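Local coordinates for putative nucleotidyltransferase (Sulfolobus solfataricus P2, PDB 2RFF), which is a putative nucleotidyltransferase that probably transfers nucleotidyl groups, at residues 17-22 with 53-58. Sequence-based numbering, arbitrary orientation.
Sequences KLAKEI and IDILFV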
loop_
_atom_site.group_PDB
_atom_site.type_symbol
_atom_site.label_atom_id
_atom_site.label_comp_id
_atom_site.label_asym_id
_atom_site.label_seq_id
_atom_site.Cartn_x
_atom_site.Cartn_y
_atom_site.Cartn_z
ATOM N N LYS A 17 -10.298 1.972 0.517
ATOM C CA LYS A 17 -10.675 2.555 1.793
ATOM C C LYS A 17 -10.013 1.809 2.980
ATOM O O LYS A 17 -9.582 2.453 3.931
ATOM C CB LYS A 17 -12.182 2.697 1.882
ATOM C CG LYS A 17 -12.731 3.779 0.919
ATOM C CD LYS A 17 -14.273 3.859 0.951
ATOM C CE LYS A 17 -14.881 4.896 -0.002
ATOM N NZ LYS A 17 -16.397 4.785 0.022
ATOM N N LEU A 18 -9.907 0.476 2.914
ATOM C CA LEU A 18 -9.195 -0.285 3.919
ATOM C C LEU A 18 -7.706 0.094 3.935
ATOM O O LEU A 18 -7.158 0.304 5.019
ATOM C CB LEU A 18 -9.330 -1.775 3.703
ATOM C CG LEU A 18 -8.528 -2.700 4.623
ATOM C CD1 LEU A 18 -8.809 -2.440 6.103
ATOM C CD2 LEU A 18 -8.734 -4.127 4.208
ATOM N N ALA A 19 -7.050 0.200 2.753
ATOM C CA ALA A 19 -5.650 0.612 2.637
ATOM C C ALA A 19 -5.476 2.004 3.260
ATOM O O ALA A 19 -4.494 2.226 3.981
ATOM C CB ALA A 19 -5.208 0.592 1.227
ATOM N N LYS A 20 -6.420 2.920 3.013
ATOM C CA LYS A 20 -6.373 4.265 3.617
ATOM C C LYS A 20 -6.342 4.187 5.142
ATOM O O LYS A 20 -5.525 4.842 5.772
ATOM C CB LYS A 20 -7.533 5.169 3.163
ATOM C CG LYS A 20 -7.662 6.524 3.924
ATOM C CD LYS A 20 -8.766 7.398 3.393
ATOM C CE LYS A 20 -9.009 8.638 4.267
ATOM N NZ LYS A 20 -7.865 9.602 4.332
ATOM N N GLU A 21 -7.252 3.400 5.741
ATOM C CA GLU A 21 -7.301 3.234 7.196
ATOM C C GLU A 21 -5.969 2.707 7.739
ATOM O O GLU A 21 -5.446 3.215 8.730
ATOM C CB GLU A 21 -8.383 2.256 7.611
ATOM C CG GLU A 21 -9.804 2.657 7.394
ATOM C CD GLU A 21 -10.797 1.561 7.872
ATOM O OE1 GLU A 21 -10.512 0.805 8.849
ATOM O OE2 GLU A 21 -11.879 1.464 7.268
ATOM N N ILE A 22 -5.420 1.689 7.077
ATOM C CA ILE A 22 -4.152 1.103 7.507
ATOM C C ILE A 22 -3.046 2.154 7.424
ATOM O O ILE A 22 -2.263 2.282 8.367
ATOM C CB ILE A 22 -3.787 -0.161 6.659
ATOM C CG1 ILE A 22 -4.794 -1.299 6.966
ATOM C CG2 ILE A 22 -2.335 -0.637 6.926
ATOM C CD1 ILE A 22 -4.715 -2.504 6.024
ATOM N N ILE A 53 -5.423 -6.606 -1.827
ATOM C CA ILE A 53 -4.790 -5.322 -2.193
ATOM C C ILE A 53 -3.359 -5.426 -1.628
ATOM O O ILE A 53 -3.133 -5.879 -0.497
ATOM C CB ILE A 53 -5.547 -4.057 -1.754
ATOM C CG1 ILE A 53 -4.883 -2.824 -2.374
ATOM C CG2 ILE A 53 -5.564 -3.887 -0.240
ATOM C CD1 ILE A 53 -5.781 -1.593 -2.332
ATOM N N ASP A 54 -2.386 -5.026 -2.438
ATOM C CA ASP A 54 -0.970 -5.088 -2.080
ATOM C C ASP A 54 -0.452 -3.691 -1.798
ATOM O O ASP A 54 -0.555 -2.805 -2.659
ATOM C CB ASP A 54 -0.197 -5.724 -3.220
ATOM C CG ASP A 54 -0.584 -7.151 -3.457
ATOM O OD1 ASP A 54 -0.775 -7.911 -2.492
ATOM O OD2 ASP A 54 -0.705 -7.557 -4.619
ATOM N N ILE A 55 0.124 -3.518 -0.603
ATOM C CA ILE A 55 0.548 -2.224 -0.113
ATOM C C ILE A 55 2.045 -2.213 0.096
ATOM O O ILE A 55 2.570 -3.051 0.815
ATOM C CB ILE A 55 -0.155 -1.880 1.216
ATOM C CG1 ILE A 55 -1.692 -1.943 1.057
ATOM C CG2 ILE A 55 0.284 -0.459 1.676
ATOM C CD1 ILE A 55 -2.393 -1.636 2.377
ATOM N N LEU A 56 2.722 -1.255 -0.535
ATOM C CA LEU A 56 4.161 -1.031 -0.368
ATOM C C LEU A 56 4.348 0.164 0.560
ATOM O O LEU A 56 3.963 1.277 0.206
ATOM C CB LEU A 56 4.860 -0.788 -1.707
ATOM C CG LEU A 56 6.297 -0.277 -1.602
ATOM C CD1 LEU A 56 7.158 -1.264 -0.823
ATOM C CD2 LEU A 56 6.843 0.073 -2.972
ATOM N N PHE A 57 4.939 -0.077 1.730
ATOM C CA PHE A 57 5.256 0.994 2.673
ATOM C C PHE A 57 6.722 1.382 2.428
ATOM O O PHE A 57 7.595 0.508 2.486
ATOM C CB PHE A 57 5.091 0.518 4.107
ATOM C CG PHE A 57 3.731 0.084 4.470
ATOM C CD1 PHE A 57 2.839 1.011 4.937
ATOM C CD2 PHE A 57 3.355 -1.235 4.367
ATOM C CE1 PHE A 57 1.583 0.650 5.332
ATOM C CE2 PHE A 57 2.068 -1.622 4.787
ATOM C CZ PHE A 57 1.191 -0.684 5.241
ATOM N N VAL A 58 6.973 2.670 2.273
ATOM C CA VAL A 58 8.328 3.198 1.960
ATOM C C VAL A 58 8.733 4.139 3.086
ATOM O O VAL A 58 8.071 5.133 3.304
ATOM C CB VAL A 58 8.472 3.907 0.588
ATOM C CG1 VAL A 58 9.947 4.363 0.305
ATOM C CG2 VAL A 58 7.984 2.978 -0.484
#
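Helix segment 17-22 packs over strand segment 53-58 with Ala19 above Ile55, their CA atoms 7.3 Å apart; the two axes run in nearly the same direction, 30° apart, and approach to 9.8 Å. Ala19 and Ile22 are the helix residues in contact. They meet Ile53, Ile55 and Phe57, every second residue of the strand. The methyl of Ala19 faces the strand directly: its CB lies 3.8 Å from Ile55 CD1, the closest side-chain contact between the segments, and 4.2 Å from Ile53 CD1. In Ile55, CG1 stands anti to the carbonyl carbon (chi1 -56°) and the outer chain is extended (chi2 179°), which carries CD1 up to the helix. Ile22 uses both branches. Its CD1 comes to 4.4 Å from Ile55 CD1, a loose contact. Its CG2 reaches the edge of the Phe57 ring, in the ring plane, 3.9 Å from CZ. The two side chains cross at about a right angle. Within the strand, Ile55 CG2 sits over one face of that ring, 3.7 Å from its plane and nearer its rim than its centre. Ile78 also touches both Ile22 and Phe57, and Phe101 of strand 98-103 touches Ala19. Strand 53-59 runs between strands 33-39 and 82-88, so the contact joins helix 6-29 to the interior of the mixed sheet of the nucleotidyltransferase domain. All five touching residues are buried and all the contacts are apolar, which implies that shape and exclusion of water, not polar bonds, hold helix and strand together here.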